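Local structure of RagA protein (Porphyromonas gingivalis, 6SLN) at residues E112-N117 / S986-A991; G271-Y276 / D284-T289; D335-G338 / A344-K347; D412-Y417 / R421-E426; D701-T706 / N758-R763. The protein probably works as a TonB-dependent transporter of the Porphyromonas gingivalis outer membrane, a large beta barrel whose pore is filled by a plug domain. All coordinates share one frame; numbering follows the deposited sequence.

Contact 1 of 5, residues E112-N117 / S986-A991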
# COMPACT_ATOMS: atom_id res chain seq x y z
N GLU A 112 9.11 14.27 -33.55
CA GLU A 112 9.92 15.14 -32.69
C GLU A 112 9.22 16.45 -32.33
O GLU A 112 9.44 17.48 -32.98
CB GLU A 112 11.27 15.45 -33.36
CG GLU A 112 12.18 14.24 -33.60
CD GLU A 112 13.15 13.98 -32.45
OE1 GLU A 112 12.86 13.07 -31.64
OE2 GLU A 112 14.20 14.67 -32.36
N LYS A 113 8.39 16.43 -31.30
CA LYS A 113 7.67 17.64 -30.91
C LYS A 113 7.82 17.86 -29.42
O LYS A 113 7.83 16.90 -28.64
CB LYS A 113 6.18 17.57 -31.31
CG LYS A 113 5.95 17.55 -32.84
CD LYS A 113 4.72 18.34 -33.28
CE LYS A 113 5.01 19.24 -34.50
NZ LYS A 113 5.36 18.50 -35.75
N PRO A 114 7.97 19.09 -28.99
CA PRO A 114 8.45 19.33 -27.63
C PRO A 114 7.38 19.23 -26.56
O PRO A 114 7.53 19.84 -25.50
CB PRO A 114 9.02 20.75 -27.71
CG PRO A 114 8.18 21.42 -28.76
CD PRO A 114 7.76 20.35 -29.74
N VAL A 115 6.31 18.48 -26.81
CA VAL A 115 5.38 18.13 -25.74
C VAL A 115 5.06 16.64 -25.81
O VAL A 115 5.14 16.01 -26.87
CB VAL A 115 4.08 18.96 -25.79
CG1 VAL A 115 4.30 20.34 -25.17
CG2 VAL A 115 3.56 19.06 -27.21
N ALA A 116 4.70 16.08 -24.65
CA ALA A 116 4.30 14.68 -24.58
C ALA A 116 2.92 14.45 -25.15
O ALA A 116 2.58 13.31 -25.50
CB ALA A 116 4.33 14.18 -23.15
N ASN A 117 2.11 15.50 -25.24
CA ASN A 117 0.70 15.40 -25.62
C ASN A 117 0.63 15.38 -27.15
O ASN A 117 0.55 16.41 -27.80
CB ASN A 117 -0.07 16.56 -25.00
CG ASN A 117 -1.47 16.70 -25.54
OD1 ASN A 117 -1.97 17.81 -25.68
ND2 ASN A 117 -2.11 15.58 -25.85
N SER A 986 1.99 26.55 -23.66
CA SER A 986 3.34 27.10 -23.66
C SER A 986 3.79 27.38 -25.08
O SER A 986 3.21 26.91 -26.06
CB SER A 986 4.31 26.13 -22.98
OG SER A 986 4.12 24.83 -23.49
N LYS A 987 4.84 28.18 -25.16
CA LYS A 987 5.51 28.55 -26.41
C LYS A 987 6.91 27.97 -26.33
O LYS A 987 7.63 28.22 -25.36
CB LYS A 987 5.54 30.07 -26.55
CG LYS A 987 6.34 30.63 -27.71
CD LYS A 987 6.17 32.15 -27.79
CE LYS A 987 6.67 32.85 -26.53
NZ LYS A 987 7.84 33.73 -26.80
N GLN A 988 7.28 27.16 -27.31
CA GLN A 988 8.57 26.48 -27.29
C GLN A 988 9.48 26.96 -28.41
O GLN A 988 9.04 27.16 -29.55
CB GLN A 988 8.41 24.97 -27.39
CG GLN A 988 8.02 24.30 -26.10
CD GLN A 988 6.60 23.83 -26.15
OE1 GLN A 988 6.22 23.07 -27.04
NE2 GLN A 988 5.78 24.31 -25.23
N TYR A 989 10.75 27.14 -28.08
CA TYR A 989 11.83 27.24 -29.04
C TYR A 989 12.72 26.03 -28.86
O TYR A 989 13.21 25.77 -27.75
CB TYR A 989 12.66 28.51 -28.85
CG TYR A 989 11.85 29.77 -28.78
CD1 TYR A 989 11.37 30.23 -27.57
CD2 TYR A 989 11.59 30.50 -29.93
CE1 TYR A 989 10.63 31.39 -27.49
CE2 TYR A 989 10.85 31.67 -29.86
CZ TYR A 989 10.38 32.11 -28.63
OH TYR A 989 9.63 33.26 -28.54
N VAL A 990 12.94 25.29 -29.93
CA VAL A 990 13.81 24.12 -29.90
C VAL A 990 14.79 24.21 -31.05
O VAL A 990 14.44 24.64 -32.16
CB VAL A 990 12.99 22.81 -29.95
CG1 VAL A 990 13.89 21.60 -29.71
CG2 VAL A 990 11.88 22.84 -28.90
N ALA A 991 16.03 23.86 -30.77
CA ALA A 991 16.99 23.55 -31.81
C ALA A 991 17.20 22.04 -31.78
O ALA A 991 17.10 21.41 -30.72
CB ALA A 991 18.30 24.32 -31.60
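P114 lays its ring against the side chain of Q988, and the two cross obliquely. The proline comes in with CG leading: CG lies 3.8 Å from Q988 CB and 3.9 Å from Q988 CD, so the glutamine chain passes beside the ring, and its amide oxygen OE1 also turns toward CG and CB of the proline. Q988 can do this because it bends at its second torsion (chi2 108°), which lays the amide beside the strand, facing the loop. A second side chain reaches the same ring. V990, two residues further on and facing the same way, offers its CG2 methyl, 3.7 Å from P114 CB, and P114 thus rests on both Q988 and V990. Residues 112-117 belong to a loop of the plug domain, and 986-991 to the last barrel strand, 986-996, which pairs with the first, 218-230, and with 951-964. The contact therefore sets the plug against the inner wall of a TonB-dependent receptor barrel, at the seam where its two ends meet. M957 of strand 951-964 and T311 of strand 309-322 add to the wall under P114. Beyond the proline, V115 meets the glutamine at about a right angle, its CG1 methyl 3.8 Å from Q988 OE1. That oxygen is not left to apolar neighbours alone, since R959 NE donates a hydrogen bond to it, and the guanidinium of the adjacent strand probably helps hold the amide in position. On the far face of the strand, turned from the plug, K987 NZ donates to Y989 OH at 2.5 Å.

Contact 2 of 5, residues G271-Y276 / D284-T289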
# COMPACT_ATOMS: atom_id res chain seq x y z
N GLY A 271 2.85 44.55 10.82
CA GLY A 271 2.39 43.19 10.91
C GLY A 271 3.26 42.21 10.18
O GLY A 271 3.21 41.01 10.48
N ALA A 272 4.04 42.69 9.22
CA ALA A 272 5.00 41.84 8.54
C ALA A 272 6.24 41.62 9.40
O ALA A 272 6.71 40.49 9.55
CB ALA A 272 5.39 42.43 7.19
N GLU A 273 6.80 42.70 9.95
CA GLU A 273 8.00 42.51 10.77
C GLU A 273 7.65 41.77 12.05
O GLU A 273 8.44 40.94 12.52
CB GLU A 273 8.67 43.86 11.05
CG GLU A 273 8.04 44.73 12.10
CD GLU A 273 8.74 44.58 13.42
OE1 GLU A 273 9.97 44.65 13.44
OE2 GLU A 273 8.05 44.38 14.44
N ASP A 274 6.47 42.00 12.61
CA ASP A 274 6.11 41.27 13.82
C ASP A 274 5.97 39.77 13.54
O ASP A 274 6.41 38.95 14.35
CB ASP A 274 4.82 41.83 14.41
CG ASP A 274 4.40 41.10 15.67
OD1 ASP A 274 3.45 40.30 15.60
OD2 ASP A 274 5.03 41.31 16.73
N LEU A 275 5.40 39.40 12.40
CA LEU A 275 5.28 37.99 12.08
C LEU A 275 6.65 37.36 11.85
O LEU A 275 6.98 36.34 12.47
CB LEU A 275 4.39 37.79 10.86
CG LEU A 275 4.20 36.31 10.58
CD1 LEU A 275 3.58 35.70 11.82
CD2 LEU A 275 3.32 36.08 9.35
N TYR A 276 7.45 37.95 10.95
CA TYR A 276 8.77 37.38 10.70
C TYR A 276 9.59 37.31 11.98
O TYR A 276 10.41 36.40 12.14
CB TYR A 276 9.54 38.18 9.64
CG TYR A 276 9.16 37.83 8.23
CD1 TYR A 276 7.84 37.61 7.88
CD2 TYR A 276 10.13 37.74 7.23
CE1 TYR A 276 7.47 37.32 6.57
CE2 TYR A 276 9.78 37.43 5.92
CZ TYR A 276 8.44 37.22 5.60
OH TYR A 276 8.04 36.93 4.31
N ASP A 284 16.08 37.75 11.92
CA ASP A 284 17.30 38.48 11.60
C ASP A 284 17.45 38.75 10.11
O ASP A 284 18.38 39.45 9.72
CB ASP A 284 18.55 37.71 12.08
CG ASP A 284 18.52 37.43 13.56
OD1 ASP A 284 17.95 38.25 14.31
OD2 ASP A 284 19.03 36.37 13.98
N GLU A 285 16.56 38.22 9.27
CA GLU A 285 16.57 38.57 7.85
C GLU A 285 15.57 39.66 7.50
O GLU A 285 15.80 40.40 6.54
CB GLU A 285 16.28 37.34 6.99
CG GLU A 285 17.17 36.16 7.27
CD GLU A 285 18.63 36.54 7.44
OE1 GLU A 285 19.15 37.32 6.62
OE2 GLU A 285 19.25 36.05 8.41
N TYR A 286 14.48 39.79 8.24
CA TYR A 286 13.57 40.90 7.98
C TYR A 286 14.26 42.23 8.28
O TYR A 286 14.68 42.49 9.41
CB TYR A 286 12.30 40.79 8.81
CG TYR A 286 11.30 41.84 8.41
CD1 TYR A 286 11.42 43.16 8.86
CD2 TYR A 286 10.26 41.54 7.56
CE1 TYR A 286 10.53 44.12 8.47
CE2 TYR A 286 9.35 42.49 7.18
CZ TYR A 286 9.49 43.77 7.63
OH TYR A 286 8.58 44.71 7.23
N GLY A 287 14.31 43.09 7.27
CA GLY A 287 14.93 44.37 7.38
C GLY A 287 16.36 44.40 6.89
O GLY A 287 16.90 45.49 6.66
N LYS A 288 16.98 43.22 6.73
CA LYS A 288 18.30 43.11 6.13
C LYS A 288 18.17 42.49 4.74
O LYS A 288 18.37 43.18 3.75
CB LYS A 288 19.26 42.32 7.03
CG LYS A 288 20.69 42.14 6.47
CD LYS A 288 21.64 41.30 7.38
CE LYS A 288 21.34 39.81 7.32
NZ LYS A 288 22.22 39.05 6.38
N THR A 289 17.82 41.20 4.64
CA THR A 289 17.74 40.55 3.34
C THR A 289 16.32 40.34 2.83
O THR A 289 16.14 40.12 1.62
CB THR A 289 18.38 39.16 3.38
OG1 THR A 289 17.85 38.42 4.48
CG2 THR A 289 19.85 39.27 3.54
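Contact between the Y286 ring and the helix end 271-276 is of three kinds. The first is CH-pi: E273 lies over one face of the Y286 ring, with its backbone CA above the centre; its CB faces the ring too, but is modelled too close to the ring atom CE1 for its exact distance to be trusted. The carboxylate of E273 leads away and takes no part. The second is aromatic. Y286 turns an edge toward the face of Y276 in an offset edge-to-face pair, centroids 5.6 Å apart and planes at 72°; the ring of Y286 gets there with CG anti to the backbone N (chi1 -173°). The third is plain apolar contact, A272 CB lying 4.0 Å from Y286 CE2, while P292, further along the same loop, touches both tyrosines. The loop is braced by its own polar bonds: E285 OE1 accepts from T289 OG1 at 2.7 Å on its anti lone pair and forms a salt bridge with K288 NZ, and E285 O takes the backbone N-H of both K288 and T289. Together these make a loop aromatic folded back on the C-terminal end of helix 261-276, in the long helical insertion joining barrel strands 218-230 and 309-322, probably extracellular as in other TonB-dependent receptors.

Contact 3 of 5, residues D335-G338 / A344-K347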
# COMPACT_ATOMS: atom_id res chain seq x y z
N ASP A 335 12.15 14.67 -21.78
CA ASP A 335 11.83 15.38 -20.56
C ASP A 335 11.26 16.73 -20.93
O ASP A 335 11.90 17.49 -21.66
CB ASP A 335 13.06 15.54 -19.67
CG ASP A 335 12.71 16.02 -18.28
OD1 ASP A 335 11.53 16.36 -18.06
OD2 ASP A 335 13.60 16.04 -17.41
N GLN A 336 10.06 17.02 -20.44
CA GLN A 336 9.43 18.32 -20.64
C GLN A 336 9.12 18.90 -19.28
O GLN A 336 8.27 18.39 -18.55
CB GLN A 336 8.16 18.19 -21.48
CG GLN A 336 7.44 19.50 -21.72
CD GLN A 336 6.02 19.30 -22.19
OE1 GLN A 336 5.64 18.21 -22.61
NE2 GLN A 336 5.21 20.34 -22.09
N GLU A 337 9.83 19.97 -18.92
CA GLU A 337 9.64 20.61 -17.63
C GLU A 337 8.47 21.58 -17.67
O GLU A 337 8.26 22.27 -18.68
CB GLU A 337 10.91 21.33 -17.19
CG GLU A 337 11.92 20.45 -16.47
CD GLU A 337 11.24 19.47 -15.50
OE1 GLU A 337 11.63 18.28 -15.50
OE2 GLU A 337 10.33 19.91 -14.74
N GLY A 338 7.71 21.63 -16.58
CA GLY A 338 6.58 22.53 -16.52
C GLY A 338 7.03 23.97 -16.33
O GLY A 338 7.95 24.26 -15.57
N ALA A 344 5.89 20.51 -12.46
CA ALA A 344 5.14 19.61 -13.32
C ALA A 344 6.05 19.20 -14.45
O ALA A 344 6.90 19.97 -14.90
CB ALA A 344 3.85 20.25 -13.85
N ASN A 345 5.89 17.96 -14.90
CA ASN A 345 6.78 17.47 -15.93
C ASN A 345 6.29 16.11 -16.40
O ASN A 345 5.51 15.43 -15.74
CB ASN A 345 8.21 17.37 -15.43
CG ASN A 345 8.30 16.70 -14.10
OD1 ASN A 345 8.26 15.49 -14.01
ND2 ASN A 345 8.38 17.50 -13.04
N PHE A 346 6.79 15.73 -17.57
CA PHE A 346 6.61 14.41 -18.13
C PHE A 346 7.98 13.97 -18.60
O PHE A 346 8.54 14.58 -19.53
CB PHE A 346 5.62 14.44 -19.29
CG PHE A 346 5.14 13.09 -19.71
CD1 PHE A 346 5.91 12.30 -20.53
CD2 PHE A 346 3.92 12.63 -19.29
CE1 PHE A 346 5.47 11.07 -20.92
CE2 PHE A 346 3.48 11.41 -19.68
CZ PHE A 346 4.26 10.62 -20.50
N LYS A 347 8.54 12.96 -17.95
CA LYS A 347 9.76 12.31 -18.41
C LYS A 347 9.42 10.89 -18.86
O LYS A 347 8.61 10.21 -18.22
CB LYS A 347 10.84 12.28 -17.31
CG LYS A 347 10.79 13.44 -16.32
CD LYS A 347 12.10 13.55 -15.52
CE LYS A 347 12.03 14.67 -14.47
NZ LYS A 347 11.21 14.27 -13.29
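A chi1 of -168° swings the D335 carboxylate across toward K347, while E337, bent at chi2 (-41°), brings its own carboxylate alongside N345. These are cross-strand neighbours in the antiparallel barrel hairpin of strands 325-337 and 345-360: D335 with K347 and E337 with N345 are non-hydrogen-bonded pairs, and between them Q336 with F346 is the hydrogen-bonded one, Q336 N to F346 O at 3.0 Å and F346 N to Q336 O at 3.2 Å. Q336 and F346 share the face that meets the plug, where Q336 OE1 accepts from A116 N and the F346 ring packs on A116. On the other face D335 and K347 run side by side, pointing the same way, with D335 OD2 3.5 Å from K347 CD; contact is with the aliphatic chain. E337 and N345 point the same way too, their carboxylate and amide planes 51° apart. The ammonium stays beyond salt-bridge range of both acids, K347 NZ being 4.6 Å from E337 OE1, although their charges probably still steady it. K347 NZ instead donates to N345 OD1 at 3.3 Å, coming from well above the amide's carbonyl plane.

Contact 4 of 5, residues D412-Y417 / R421-E426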
# COMPACT_ATOMS: atom_id res chain seq x y z
N ASP A 412 11.96 32.03 0.71
CA ASP A 412 11.21 30.81 1.03
C ASP A 412 9.74 31.10 1.19
O ASP A 412 8.92 30.18 1.11
CB ASP A 412 11.71 30.19 2.33
CG ASP A 412 13.02 29.49 2.16
OD1 ASP A 412 13.33 29.14 1.00
OD2 ASP A 412 13.73 29.29 3.17
N VAL A 413 9.38 32.36 1.38
CA VAL A 413 8.21 32.68 2.16
C VAL A 413 7.85 34.12 1.83
O VAL A 413 8.72 34.93 1.51
CB VAL A 413 8.52 32.47 3.66
CG1 VAL A 413 9.17 33.75 4.29
CG2 VAL A 413 7.35 31.89 4.44
N TYR A 414 6.56 34.44 1.91
CA TYR A 414 6.11 35.80 1.69
C TYR A 414 4.95 36.09 2.64
O TYR A 414 4.49 35.20 3.38
CB TYR A 414 5.72 36.04 0.22
CG TYR A 414 4.46 35.34 -0.23
CD1 TYR A 414 3.25 36.00 -0.20
CD2 TYR A 414 4.48 34.01 -0.67
CE1 TYR A 414 2.10 35.38 -0.60
CE2 TYR A 414 3.32 33.37 -1.07
CZ TYR A 414 2.13 34.07 -1.03
OH TYR A 414 0.94 33.47 -1.42
N TYR A 415 4.49 37.33 2.63
CA TYR A 415 3.60 37.85 3.65
C TYR A 415 2.36 38.52 3.06
O TYR A 415 2.42 39.17 2.00
CB TYR A 415 4.31 38.87 4.53
CG TYR A 415 3.40 39.52 5.53
CD1 TYR A 415 2.91 38.80 6.60
CD2 TYR A 415 3.00 40.85 5.40
CE1 TYR A 415 2.08 39.38 7.52
CE2 TYR A 415 2.18 41.44 6.32
CZ TYR A 415 1.73 40.69 7.38
OH TYR A 415 0.90 41.24 8.32
N MET A 416 1.25 38.39 3.78
CA MET A 416 -0.00 39.04 3.43
C MET A 416 -0.66 39.49 4.73
O MET A 416 -0.74 38.69 5.67
CB MET A 416 -0.91 38.09 2.66
CG MET A 416 -0.92 38.33 1.19
SD MET A 416 -1.97 37.16 0.33
CE MET A 416 -0.91 35.77 0.14
N TYR A 417 -1.10 40.76 4.78
CA TYR A 417 -1.56 41.34 6.04
C TYR A 417 -2.63 40.46 6.69
O TYR A 417 -3.49 39.90 6.00
CB TYR A 417 -2.10 42.76 5.84
CG TYR A 417 -2.64 43.34 7.14
CD1 TYR A 417 -1.77 43.77 8.14
CD2 TYR A 417 -4.00 43.41 7.39
CE1 TYR A 417 -2.25 44.28 9.35
CE2 TYR A 417 -4.49 43.92 8.61
CZ TYR A 417 -3.60 44.34 9.58
OH TYR A 417 -4.05 44.84 10.78
N ARG A 421 0.80 32.82 9.91
CA ARG A 421 2.03 32.17 9.51
C ARG A 421 2.45 32.72 8.16
O ARG A 421 1.59 33.10 7.36
CB ARG A 421 1.86 30.64 9.41
CG ARG A 421 0.79 30.05 10.37
CD ARG A 421 0.78 28.52 10.32
NE ARG A 421 0.91 28.04 8.95
CZ ARG A 421 -0.07 27.49 8.25
NH1 ARG A 421 -1.27 27.32 8.79
NH2 ARG A 421 0.15 27.10 7.00
N PRO A 422 3.74 32.82 7.88
CA PRO A 422 4.15 33.27 6.55
C PRO A 422 3.78 32.23 5.53
O PRO A 422 3.63 31.05 5.84
CB PRO A 422 5.67 33.42 6.68
CG PRO A 422 5.95 33.43 8.18
CD PRO A 422 4.89 32.54 8.76
N SER A 423 3.64 32.66 4.29
CA SER A 423 3.18 31.80 3.22
C SER A 423 4.38 31.33 2.43
O SER A 423 5.26 32.12 2.09
CB SER A 423 2.20 32.56 2.32
OG SER A 423 0.90 32.56 2.89
N MET A 424 4.43 30.03 2.16
CA MET A 424 5.53 29.46 1.42
C MET A 424 5.47 29.83 -0.05
O MET A 424 4.39 29.91 -0.64
CB MET A 424 5.52 27.97 1.58
CG MET A 424 5.85 27.55 2.99
SD MET A 424 6.06 25.77 3.16
CE MET A 424 4.49 25.34 3.74
N THR A 425 6.63 30.08 -0.64
CA THR A 425 6.72 30.21 -2.08
C THR A 425 6.72 28.84 -2.75
O THR A 425 6.93 27.80 -2.10
CB THR A 425 8.01 30.90 -2.46
OG1 THR A 425 9.07 30.19 -1.82
CG2 THR A 425 7.98 32.34 -1.96
N GLU A 426 6.52 28.85 -4.07
CA GLU A 426 6.46 27.59 -4.81
C GLU A 426 7.72 26.77 -4.62
O GLU A 426 7.63 25.62 -4.16
CB GLU A 426 6.18 27.85 -6.29
CG GLU A 426 4.86 28.57 -6.60
CD GLU A 426 3.63 27.83 -6.10
OE1 GLU A 426 3.65 26.60 -6.03
OE2 GLU A 426 2.62 28.51 -5.80
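S423 sits over one face of the Y414 ring, its CB 3.8 Å from the centroid in a CH-pi contact displaced toward the rim. At the ring edge, near its plane, come the carbonyl O of M424, 3.6 Å from Y414 CE2, and the T425 methyl. Y414 turns its ring over S423 by placing CG between its own N and carbonyl carbon (chi1 70°). V413, on the other face of the ribbon, lies next to P422, modelled too close for its detail to be trusted. The backbone sets this register: Y414 and S423 form an antiparallel hydrogen-bonded pair, Y414 N to S423 O at 2.7 Å and S423 N to Y414 O at 2.8 Å, and T425 N adds a nearly straight bond to D412 O, 2.9 Å at 172°. Further out, W301 meets the Y414 ring edge to face, and L282 touches both V413 and P422. This two-stranded hairpin lies in the long loop between barrel strands 363-377 and 435-450, and another protein chain packs on Y417 and R421 beyond it. T425, the N-cap of helix 426-432, also gives its OG1 to A411 O; with two successive carbonyls, A411 and D412, accepting from one residue, the start of the helix is fastened to the chain just before strand 413-414.

Contact 5 of 5, residues D701-T706 / N758-R763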
# COMPACT_ATOMS: atom_id res chain seq x y z
N ASP A 701 -16.95 16.41 -47.57
CA ASP A 701 -17.75 15.36 -46.95
C ASP A 701 -18.88 16.03 -46.17
O ASP A 701 -18.61 16.72 -45.19
CB ASP A 701 -16.91 14.48 -46.04
CG ASP A 701 -16.35 13.27 -46.76
OD1 ASP A 701 -17.11 12.29 -46.92
OD2 ASP A 701 -15.17 13.31 -47.17
N PHE A 702 -20.11 15.83 -46.61
CA PHE A 702 -21.28 16.26 -45.86
C PHE A 702 -21.80 15.09 -45.05
O PHE A 702 -22.01 14.00 -45.58
CB PHE A 702 -22.37 16.78 -46.80
CG PHE A 702 -23.70 17.04 -46.12
CD1 PHE A 702 -23.93 18.22 -45.44
CD2 PHE A 702 -24.72 16.09 -46.17
CE1 PHE A 702 -25.16 18.46 -44.81
CE2 PHE A 702 -25.95 16.32 -45.54
CZ PHE A 702 -26.17 17.51 -44.86
N TYR A 703 -22.01 15.32 -43.76
CA TYR A 703 -22.51 14.28 -42.89
C TYR A 703 -23.67 14.79 -42.05
O TYR A 703 -23.84 16.00 -41.85
CB TYR A 703 -21.42 13.78 -41.94
CG TYR A 703 -20.96 14.84 -40.99
CD1 TYR A 703 -21.57 15.01 -39.75
CD2 TYR A 703 -19.92 15.69 -41.33
CE1 TYR A 703 -21.15 15.98 -38.88
CE2 TYR A 703 -19.50 16.67 -40.46
CZ TYR A 703 -20.11 16.81 -39.24
OH TYR A 703 -19.68 17.79 -38.37
N VAL A 704 -24.44 13.84 -41.53
CA VAL A 704 -25.44 14.11 -40.51
C VAL A 704 -25.43 12.94 -39.54
O VAL A 704 -25.59 11.78 -39.95
CB VAL A 704 -26.86 14.34 -41.06
CG1 VAL A 704 -27.29 13.19 -41.95
CG2 VAL A 704 -27.84 14.51 -39.91
N ARG A 705 -25.24 13.24 -38.27
CA ARG A 705 -24.96 12.26 -37.23
C ARG A 705 -26.00 12.43 -36.14
O ARG A 705 -26.25 13.54 -35.67
CB ARG A 705 -23.51 12.45 -36.71
CG ARG A 705 -23.30 12.19 -35.25
CD ARG A 705 -21.85 12.43 -34.87
NE ARG A 705 -21.54 11.75 -33.61
CZ ARG A 705 -20.53 12.08 -32.82
NH1 ARG A 705 -19.72 13.07 -33.18
NH2 ARG A 705 -20.32 11.42 -31.69
N THR A 706 -26.62 11.33 -35.75
CA THR A 706 -27.73 11.36 -34.82
C THR A 706 -27.45 10.44 -33.65
O THR A 706 -27.01 9.31 -33.84
CB THR A 706 -29.02 10.93 -35.50
OG1 THR A 706 -29.00 11.37 -36.87
CG2 THR A 706 -30.21 11.52 -34.77
N ASN A 758 -7.72 23.05 -44.62
CA ASN A 758 -8.46 22.16 -43.74
C ASN A 758 -9.60 22.91 -43.07
O ASN A 758 -9.40 24.00 -42.53
CB ASN A 758 -7.47 21.59 -42.71
CG ASN A 758 -8.11 20.66 -41.75
OD1 ASN A 758 -8.19 19.47 -42.01
ND2 ASN A 758 -8.57 21.19 -40.63
N PHE A 759 -10.81 22.35 -43.09
CA PHE A 759 -11.94 23.08 -42.54
C PHE A 759 -13.10 22.14 -42.22
O PHE A 759 -13.36 21.19 -42.96
CB PHE A 759 -12.42 24.17 -43.50
CG PHE A 759 -13.69 24.85 -43.07
CD1 PHE A 759 -13.64 26.01 -42.30
CD2 PHE A 759 -14.93 24.34 -43.41
CE1 PHE A 759 -14.80 26.64 -41.89
CE2 PHE A 759 -16.10 24.97 -43.00
CZ PHE A 759 -16.03 26.13 -42.24
N ASN A 760 -13.82 22.44 -41.13
CA ASN A 760 -15.10 21.81 -40.83
C ASN A 760 -16.01 22.81 -40.14
O ASN A 760 -15.58 23.52 -39.22
CB ASN A 760 -14.94 20.57 -39.95
CG ASN A 760 -16.26 20.17 -39.25
OD1 ASN A 760 -16.55 20.58 -38.13
ND2 ASN A 760 -17.05 19.34 -39.93
N TYR A 761 -17.27 22.86 -40.58
CA TYR A 761 -18.33 23.49 -39.82
C TYR A 761 -19.21 22.40 -39.19
O TYR A 761 -19.40 21.33 -39.77
CB TYR A 761 -19.19 24.39 -40.70
CG TYR A 761 -20.35 25.02 -39.95
CD1 TYR A 761 -20.13 26.06 -39.07
CD2 TYR A 761 -21.65 24.54 -40.10
CE1 TYR A 761 -21.17 26.63 -38.37
CE2 TYR A 761 -22.70 25.11 -39.40
CZ TYR A 761 -22.45 26.15 -38.53
OH TYR A 761 -23.48 26.74 -37.81
N ASN A 762 -19.75 22.68 -38.00
CA ASN A 762 -20.64 21.71 -37.38
C ASN A 762 -21.73 22.39 -36.56
O ASN A 762 -21.42 23.14 -35.64
CB ASN A 762 -19.87 20.75 -36.49
CG ASN A 762 -20.75 19.65 -35.97
OD1 ASN A 762 -20.93 18.63 -36.63
ND2 ASN A 762 -21.35 19.87 -34.81
N ARG A 763 -22.98 22.06 -36.87
CA ARG A 763 -24.14 22.58 -36.14
C ARG A 763 -24.70 21.48 -35.25
O ARG A 763 -25.13 20.44 -35.75
CB ARG A 763 -25.22 23.10 -37.10
CG ARG A 763 -26.34 23.91 -36.43
CD ARG A 763 -25.78 24.99 -35.51
NE ARG A 763 -26.72 26.05 -35.12
CZ ARG A 763 -27.92 25.83 -34.57
NH1 ARG A 763 -28.35 24.58 -34.39
NH2 ARG A 763 -28.68 26.85 -34.21
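Y703 reaches over to N762 and N760, two asparagines on a strand that is not its immediate neighbour. Its CB leaves strand 701-706 with CG between the backbone N and the carbonyl carbon (chi1 64°), a torsion that lays the ring across the sheet instead of along its own strand. The side chain touches N684 and D738 of the flanking strands. Further along, the ring stacks with H147, a residue of the plug. The two ring carbons flanking CZ then meet different amides: CE1 comes 3.5 Å from N762 OD1, and CE2 comes 3.7 Å from N760 ND2. Both asparagine amides are nearly coplanar with the ring, so they meet it edge-on. Strands 701-706 and 758-763 run in roughly the same direction, 30° apart with axes 9.4 Å from each other, as next-but-one strands of the antiparallel barrel do; strand 732-746 fills the space between, and the tyrosine spans it on the plug side. At the tip, OH donates to N762 OD1 in a bond modelled very short, too short to be taken at face value, and accepts a weak one from N760 ND2, 3.4 Å long. The amides have second partners on the strand being bridged: N760 ND2 also donates to D738 OD2, and N762 ND2 to N734 OD1. Two residues along from Y703, R705 NH1 donates to the backbone O of the same H147.

Overall arrangement
From the N terminus, the plug loop 112-117 opens contact 1, which closes 869 residues later on the last barrel strand; the other four are nested inside its loop and follow one another in series. Contact 2 closes a short loop in the insertion after strand 218-230, contact 3 the tight barrel hairpin that follows, contact 4 a hairpin in the next long loop, and contact 5 spans two hairpin connections on the other side of the chain's centre from contacts 2, 3 and 4. Contacts 1 and 3 adjoin where plug meets wall; contacts 2 and 4 touch through Y415 and Y276, uniting two loops. Contacts 2 and 5 lie farthest apart, centres about 63 Å from each other.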